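Local coordinates for putative calcium-regulated periplasmic protein (Bacteroides thetaiotaomicron, PDB 3DB7) that binds calcium ions at acidic sites on its antiparallel sheet and is probably a calcium-regulated periplasmic protein of the PepSY-like family, at residues I8-M13 with S28-A33; N50-E55 with V65-T70; T70-A75 with L95-D100. All blocks are in the same frame, centred on the assembly; numbering follows the deposited sequence.

Contact 1 of 3, residues I8-M13 with S28-A33; sequences IQVTQM and SKVALA. With EDO (1,2-ethanediol), chain E.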
# COMPACT_ATOMS: atom_id res chain seq x y z
N ILE A 8 -14.18 -17.86 -11.84
CA ILE A 8 -14.14 -18.00 -13.28
C ILE A 8 -13.01 -18.91 -13.67
O ILE A 8 -12.12 -19.20 -12.89
CB ILE A 8 -13.93 -16.67 -14.03
CG1 ILE A 8 -12.68 -15.95 -13.54
CG2 ILE A 8 -15.11 -15.72 -13.81
CD1 ILE A 8 -12.36 -14.63 -14.30
N GLN A 9 -13.05 -19.33 -14.92
CA GLN A 9 -11.93 -20.05 -15.49
C GLN A 9 -10.93 -18.99 -15.95
O GLN A 9 -11.29 -17.86 -16.28
CB GLN A 9 -12.38 -20.93 -16.67
CG GLN A 9 -13.40 -22.04 -16.29
CD GLN A 9 -12.87 -23.01 -15.23
OE1 GLN A 9 -11.66 -23.13 -15.02
NE2 GLN A 9 -13.78 -23.72 -14.57
N VAL A 10 -9.67 -19.37 -15.97
CA VAL A 10 -8.63 -18.52 -16.52
C VAL A 10 -8.93 -18.08 -17.95
O VAL A 10 -8.67 -16.96 -18.30
CB VAL A 10 -7.27 -19.21 -16.50
CG1 VAL A 10 -6.21 -18.34 -17.15
CG2 VAL A 10 -6.86 -19.49 -15.03
N THR A 11 -9.56 -18.94 -18.72
CA THR A 11 -9.92 -18.56 -20.09
C THR A 11 -10.98 -17.48 -20.17
O THR A 11 -11.23 -16.94 -21.24
CB THR A 11 -10.38 -19.81 -20.91
OG1 THR A 11 -11.39 -20.51 -20.16
CG2 THR A 11 -9.22 -20.79 -21.22
N GLN A 12 -11.61 -17.16 -19.05
CA GLN A 12 -12.57 -16.05 -19.02
C GLN A 12 -11.94 -14.71 -18.68
O GLN A 12 -12.62 -13.68 -18.68
CB GLN A 12 -13.69 -16.31 -17.99
CG GLN A 12 -14.59 -17.42 -18.43
CD GLN A 12 -15.58 -17.79 -17.37
OE1 GLN A 12 -15.30 -18.64 -16.49
NE2 GLN A 12 -16.77 -17.20 -17.46
N MSE A 13 -10.66 -14.75 -18.34
CA MSE A 13 -9.88 -13.53 -18.08
C MSE A 13 -9.47 -12.81 -19.38
O MSE A 13 -9.31 -13.44 -20.45
CB MSE A 13 -8.60 -13.84 -17.27
CG MSE A 13 -8.85 -14.57 -15.94
SE MSE A 13 -7.26 -15.08 -14.98
CE MSE A 13 -6.99 -13.28 -14.32
N SER A 28 3.94 -22.15 -12.06
CA SER A 28 3.00 -22.12 -10.92
C SER A 28 1.70 -22.75 -11.40
O SER A 28 1.49 -22.91 -12.59
CB SER A 28 2.78 -20.68 -10.44
OG SER A 28 3.95 -20.09 -9.89
N LYS A 29 0.86 -23.13 -10.45
CA LYS A 29 -0.44 -23.69 -10.77
C LYS A 29 -1.54 -22.81 -10.20
O LYS A 29 -1.48 -22.34 -9.07
CB LYS A 29 -0.57 -25.11 -10.22
CG LYS A 29 -1.85 -25.79 -10.65
N VAL A 30 -2.56 -22.59 -11.01
CA VAL A 30 -3.71 -21.78 -10.62
C VAL A 30 -4.61 -22.54 -9.65
O VAL A 30 -5.11 -23.62 -9.95
CB VAL A 30 -4.51 -21.26 -11.82
CG1 VAL A 30 -5.76 -20.48 -11.36
CG2 VAL A 30 -3.59 -20.34 -12.67
N ALA A 31 -4.81 -21.96 -8.48
CA ALA A 31 -5.76 -22.47 -7.47
C ALA A 31 -7.18 -21.90 -7.64
O ALA A 31 -8.17 -22.61 -7.49
CB ALA A 31 -5.20 -22.16 -6.02
N LEU A 32 -7.28 -20.62 -7.95
CA LEU A 32 -8.56 -19.97 -8.08
C LEU A 32 -8.35 -18.72 -8.90
O LEU A 32 -7.42 -17.98 -8.67
CB LEU A 32 -9.15 -19.52 -6.71
CG LEU A 32 -10.42 -18.65 -6.85
CD1 LEU A 32 -11.66 -19.39 -7.39
CD2 LEU A 32 -10.76 -18.03 -5.48
N ALA A 33 -9.26 -18.48 -9.83
CA ALA A 33 -9.40 -17.20 -10.57
C ALA A 33 -10.78 -16.64 -10.31
O ALA A 33 -11.76 -17.39 -10.20
CB ALA A 33 -9.19 -17.41 -12.09
C1 EDO E . -9.12 -22.50 -11.71
O1 EDO E . -10.29 -23.29 -11.94
C2 EDO E . -9.58 -21.06 -11.90
O2 EDO E . -10.73 -20.72 -11.08
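I8 and A33 meet where strand 6-8, outermost in the antiparallel sheet of this PepSY-like chain, runs beside strand 30-38 before the chain turns through the 3-10 segment 10-12 toward helix 15-24. One direct backbone bond joins the two segments, from I8 N to A33 O (3.0 Å). Past it the backbones part, and a 1,2-ethanediol molecule, probably from the crystallisation liquor, bridges them: its O2 donates to I8 O (2.7 Å) and accepts from A33 N (3.0 Å). The bulge at A31 and L32, both facing I47 on strand 41-48, lies just before A33 in strand 30-38.

The apolar contacts gather around the methyl of A33. I8 CG1 lies 4.1 Å from A33 CB, set between backbone N and carbonyl carbon (chi1 56°). The selenium of M13, a selenomethionine, lies loosely near the same methyl in one of its two conformers, SE to A33 CB 4.2 Å, while M13 also packs on Y44 and on I21 of helix 15-24. V10 and V30 extend toward each other tip to tip, V10 CG2 standing 4.0 Å from V30 CG1; V10 CG2 also lies 4.3 Å from A33 CB.

Within the 8-13 turn, the side chain of Q12 folds back on the backbone. Its OE1 accepts a hydrogen bond from Q9 N at 2.8 Å, nearly straight (174° at the hydrogen).

Contact 2 of 3, residues N50-E55 with V65-T70; sequences NGNKVE and VDCKHT. With CA (calcium ion), chain B; CA (calcium ion), chain C.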
# COMPACT_ATOMS: atom_id res chain seq x y z
N ASN A 50 0.63 -21.96 -4.48
CA ASN A 50 1.61 -21.55 -3.47
C ASN A 50 1.22 -20.31 -2.69
O ASN A 50 2.01 -19.83 -1.86
CB ASN A 50 3.02 -21.34 -4.05
CG ASN A 50 3.07 -20.24 -5.07
OD1 ASN A 50 2.11 -19.47 -5.23
ND2 ASN A 50 4.22 -20.15 -5.77
N GLY A 51 0.01 -19.78 -2.94
CA GLY A 51 -0.49 -18.63 -2.20
C GLY A 51 -0.18 -17.28 -2.83
O GLY A 51 -0.71 -16.26 -2.42
N ASN A 52 0.64 -17.26 -3.86
CA ASN A 52 0.90 -15.99 -4.56
C ASN A 52 -0.32 -15.55 -5.38
O ASN A 52 -1.18 -16.40 -5.67
CB ASN A 52 2.12 -16.14 -5.47
CG ASN A 52 3.41 -16.27 -4.70
OD1 ASN A 52 3.45 -15.92 -3.52
ND2 ASN A 52 4.45 -16.78 -5.38
N LYS A 53 -0.41 -14.27 -5.69
CA LYS A 53 -1.58 -13.69 -6.34
C LYS A 53 -1.19 -12.60 -7.30
O LYS A 53 -0.26 -11.81 -7.04
CB LYS A 53 -2.55 -13.10 -5.28
CG LYS A 53 -3.89 -12.69 -5.83
CD LYS A 53 -4.65 -11.75 -4.89
CE LYS A 53 -4.18 -10.32 -4.99
NZ LYS A 53 -4.94 -9.34 -4.16
N VAL A 54 -1.95 -12.52 -8.38
CA VAL A 54 -1.87 -11.37 -9.25
C VAL A 54 -3.25 -10.79 -9.44
O VAL A 54 -4.23 -11.54 -9.57
CB VAL A 54 -1.32 -11.70 -10.67
CG1 VAL A 54 -1.24 -10.45 -11.54
CG2 VAL A 54 0.07 -12.34 -10.55
N GLU A 55 -3.37 -9.46 -9.40
CA GLU A 55 -4.61 -8.77 -9.72
C GLU A 55 -4.40 -7.92 -10.93
O GLU A 55 -3.36 -7.26 -11.06
CB GLU A 55 -5.09 -7.92 -8.56
CG GLU A 55 -6.48 -7.33 -8.79
CD GLU A 55 -7.14 -6.91 -7.49
OE1 GLU A 55 -6.44 -6.67 -6.44
OE2 GLU A 55 -8.38 -6.84 -7.50
N VAL A 65 1.14 -7.63 -8.09
CA VAL A 65 1.77 -8.93 -8.11
C VAL A 65 2.29 -9.19 -6.70
O VAL A 65 3.25 -8.54 -6.26
CB VAL A 65 2.93 -8.99 -9.13
CG1 VAL A 65 3.62 -10.36 -9.06
CG2 VAL A 65 2.42 -8.68 -10.53
N ASP A 66 1.62 -10.09 -5.97
CA ASP A 66 1.97 -10.39 -4.58
C ASP A 66 2.56 -11.77 -4.51
O ASP A 66 1.85 -12.80 -4.56
CB ASP A 66 0.73 -10.30 -3.67
CG ASP A 66 1.06 -10.52 -2.23
OD1 ASP A 66 2.20 -10.95 -1.96
OD2 ASP A 66 0.18 -10.26 -1.36
N CYS A 67 3.88 -11.79 -4.47
CA CYS A 67 4.62 -13.03 -4.40
C CYS A 67 5.30 -13.17 -3.06
O CYS A 67 6.42 -13.64 -2.97
CB CYS A 67 5.63 -13.09 -5.55
SG CYS A 67 4.88 -13.32 -7.17
N LYS A 68 4.55 -12.91 -2.01
CA LYS A 68 5.15 -12.97 -0.67
C LYS A 68 5.61 -14.37 -0.29
O LYS A 68 6.41 -14.50 0.65
CB LYS A 68 4.23 -12.41 0.39
CG LYS A 68 3.03 -13.24 0.58
CD LYS A 68 2.10 -12.51 1.60
CE LYS A 68 0.70 -13.02 1.54
NZ LYS A 68 -0.05 -12.42 0.41
N HIS A 69 5.18 -15.40 -1.02
CA HIS A 69 5.59 -16.77 -0.70
C HIS A 69 6.84 -17.21 -1.44
O HIS A 69 7.48 -18.24 -1.11
CB HIS A 69 4.42 -17.77 -0.89
CG HIS A 69 3.25 -17.49 0.01
ND1 HIS A 69 2.17 -16.72 -0.38
CD2 HIS A 69 3.01 -17.88 1.28
CE1 HIS A 69 1.31 -16.64 0.63
NE2 HIS A 69 1.79 -17.35 1.63
N THR A 70 7.21 -16.43 -2.44
CA THR A 70 8.47 -16.62 -3.16
C THR A 70 9.11 -15.25 -3.36
O THR A 70 9.61 -14.65 -2.40
CB THR A 70 8.26 -17.40 -4.45
OG1 THR A 70 7.34 -16.72 -5.29
CG2 THR A 70 7.73 -18.82 -4.12
CA CA B . -8.45 -7.09 -5.01
CA CA C . -5.12 -5.27 -5.14
O HOH W 1 0.29 -13.64 -2.00
O HOH W 2 -3.25 -3.70 -4.81
O HOH W 3 -4.74 -4.30 -7.32
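N52 carries the side-chain contact between 50-55 and 65-70, its amide spanning the turn that follows strand 62-66. OD1 accepts from H69 N (3.1 Å), with the donor in the carbonyl plane, and weakly from H69 ND1. ND2 gives a hydrogen bond to T70 OG1 (2.9 Å), so both ends of the amide are engaged and its rotation is fixed. N52 OD1 lies at the edge of the H69 ring, whereas N50 O sits over one face, 3.2 Å from H69 CG. G51, with no side chain, lies beside this ring, its C 3.4 Å from H69 ND1.

Where strand 53-56 begins and strand 62-66 ends, K53 and D66 form an antiparallel hydrogen-bonded pair, D66 N to K53 O measuring 2.8 Å. V54 and V65, the adjoining non-hydrogen-bonded pair, lie side by side through CG1 and CG2 and rest on F25.

Two Asx turns set the loops: N50 OD1 accepts from N52 N, and D66 OD1 from K68 N. D66 OD2 also holds K68 NZ in a salt bridge (2.8 Å). A water joins K68 NZ to G51 O and D66 O. K53 NZ bonds to E64 and E45.

At the far end E55 chelates one calcium with both oxygens, joined there by E36 and E45, and shares OE1 with a second (2.3 Å), which E64 and two waters also bind. D124, I125 and D126 of the second subunit contribute further ligands. This is a beta hairpin whose strand 53-56 supplies a bridging carboxylate to a two-calcium site at the subunit interface.

Contact 3 of 3, residues T70-A75 with L95-D100; sequences TSVPVA and LKIERD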
# COMPACT_ATOMS: atom_id res chain seq x y z
N THR A 70 7.21 -16.43 -2.44
CA THR A 70 8.47 -16.62 -3.16
C THR A 70 9.11 -15.25 -3.36
O THR A 70 9.61 -14.65 -2.40
CB THR A 70 8.26 -17.40 -4.45
OG1 THR A 70 7.34 -16.72 -5.29
CG2 THR A 70 7.73 -18.82 -4.12
N SER A 71 9.12 -14.76 -4.59
CA SER A 71 9.41 -13.34 -4.85
C SER A 71 8.91 -12.99 -6.22
O SER A 71 8.59 -13.85 -7.02
CB SER A 71 10.90 -13.06 -4.71
OG SER A 71 11.65 -13.88 -5.60
N VAL A 72 8.84 -11.70 -6.49
CA VAL A 72 8.30 -11.23 -7.75
C VAL A 72 9.28 -11.53 -8.91
O VAL A 72 10.45 -11.14 -8.83
CB VAL A 72 8.03 -9.73 -7.71
CG1 VAL A 72 7.65 -9.21 -9.07
CG2 VAL A 72 6.93 -9.42 -6.67
N PRO A 73 8.80 -12.15 -9.99
CA PRO A 73 9.68 -12.34 -11.14
C PRO A 73 10.31 -11.03 -11.59
O PRO A 73 9.63 -10.05 -11.79
CB PRO A 73 8.77 -12.94 -12.19
CG PRO A 73 7.68 -13.69 -11.35
CD PRO A 73 7.48 -12.79 -10.14
N VAL A 74 11.63 -11.02 -11.76
CA VAL A 74 12.36 -9.77 -11.98
C VAL A 74 11.94 -9.10 -13.26
O VAL A 74 11.93 -7.87 -13.35
CB VAL A 74 13.92 -9.99 -11.98
CG1 VAL A 74 14.69 -8.69 -12.34
CG2 VAL A 74 14.37 -10.48 -10.61
N ALA A 75 11.57 -9.89 -14.27
CA ALA A 75 11.20 -9.29 -15.55
C ALA A 75 10.06 -8.27 -15.41
O ALA A 75 9.94 -7.38 -16.22
CB ALA A 75 10.79 -10.38 -16.54
N LEU A 95 8.89 -8.74 -2.63
CA LEU A 95 7.81 -9.64 -2.32
C LEU A 95 6.49 -9.22 -3.00
O LEU A 95 5.64 -10.09 -3.27
CB LEU A 95 7.60 -9.78 -0.80
CG LEU A 95 8.73 -10.43 -0.05
CD1 LEU A 95 8.29 -10.79 1.36
CD2 LEU A 95 9.24 -11.69 -0.79
N LYS A 96 6.29 -7.92 -3.23
CA LYS A 96 5.11 -7.44 -3.90
C LYS A 96 5.44 -6.19 -4.68
O LYS A 96 6.31 -5.42 -4.28
CB LYS A 96 4.00 -7.11 -2.88
CG LYS A 96 2.71 -6.59 -3.49
CD LYS A 96 1.60 -6.59 -2.47
CE LYS A 96 2.06 -5.85 -1.25
NZ LYS A 96 0.97 -5.87 -0.20
N ILE A 97 4.75 -6.02 -5.80
CA ILE A 97 4.81 -4.79 -6.55
C ILE A 97 3.39 -4.44 -6.97
O ILE A 97 2.60 -5.32 -7.37
CB ILE A 97 5.78 -4.84 -7.74
CG1 ILE A 97 5.92 -3.48 -8.42
CG2 ILE A 97 5.39 -5.94 -8.79
CD1 ILE A 97 7.09 -3.45 -9.45
N GLU A 98 3.08 -3.16 -6.90
CA GLU A 98 1.78 -2.61 -7.30
C GLU A 98 1.99 -1.39 -8.13
O GLU A 98 2.99 -0.69 -7.98
CB GLU A 98 0.99 -2.20 -6.09
CG GLU A 98 0.67 -3.39 -5.18
CD GLU A 98 0.08 -2.99 -3.83
OE1 GLU A 98 0.82 -2.46 -2.96
OE2 GLU A 98 -1.12 -3.20 -3.63
N ARG A 99 1.00 -1.07 -8.97
CA ARG A 99 1.08 0.16 -9.75
C ARG A 99 -0.34 0.68 -10.02
O ARG A 99 -1.30 -0.12 -10.07
CB ARG A 99 1.83 -0.07 -11.05
CG ARG A 99 1.09 -0.93 -12.01
CD ARG A 99 1.84 -1.08 -13.35
NE ARG A 99 1.15 -2.07 -14.18
CZ ARG A 99 1.37 -2.30 -15.45
NH1 ARG A 99 2.31 -1.63 -16.13
NH2 ARG A 99 0.62 -3.20 -16.06
N ASP A 100 -0.41 1.98 -10.20
CA ASP A 100 -1.63 2.62 -10.65
C ASP A 100 -1.22 3.76 -11.54
O ASP A 100 -0.12 3.74 -12.09
CB ASP A 100 -2.52 2.99 -9.49
CG ASP A 100 -1.99 4.12 -8.69
OD1 ASP A 100 -0.94 4.65 -9.04
OD2 ASP A 100 -2.66 4.52 -7.72
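L95 opens the contact by bringing one methyl to the start of 70-75: its CD2 lies 3.4 Å from T70 O. The bond from CA to CB leads away from 70-75, but CG stands anti to the carbonyl carbon (chi1 -65°) and the leucine end turns back to the loop, passing loosely by S71. The backbone of L95 also takes part, since V72 CG2 rests 3.7 Å from L95 O. At the same level V72 bonds through its backbone to V94, while L95 bonds to C67 on one neighbouring segment and to K107 on the other.

K96 adds its backbone N, 3.8 Å from the CG2 methyl of V72. L95 and K96 both face K107, forming a classic beta bulge in the edge shared with strand 103-108. The K96 side chain leads away from the loop and lies against E64 and D66 of strand 62-66.

I97 points back toward the loop. Its CG2 branch meets V72 CG1 at 4.0 Å, the two side chains crossing at about a right angle. I77 packs on the valine, and V65, W62, P78 and V106 surround the isoleucine, making a buried apolar patch on this face of the sheet. No hydrogen bond spans the two segments.

Contact 3 thus joins the loop before helix 79-88 to strand 94-99 at its classic bulge, in the antiparallel sheet of a PepSY-like chain.

How the contacts relate
From the N terminus, contact 1 closes first, around helix 15-24, and ties the outermost strand 6-8 to strand 30-38. The chain then crosses strand 41-48 and enters contact 2, which closes the short hairpin of strands 53-56 and 62-66. Contact 3 follows, closing around helix 79-88 and setting the loop after the hairpin beside strand 94-99. The three loops run in series; none nests within or crosses another. Contacts 2 and 3 share T70 and touch through strands 62-66 and 94-99, which are neighbours in the sheet. Contact 1 meets contact 2 lightly, S28 packing on N50. All three reach the same antiparallel sheet.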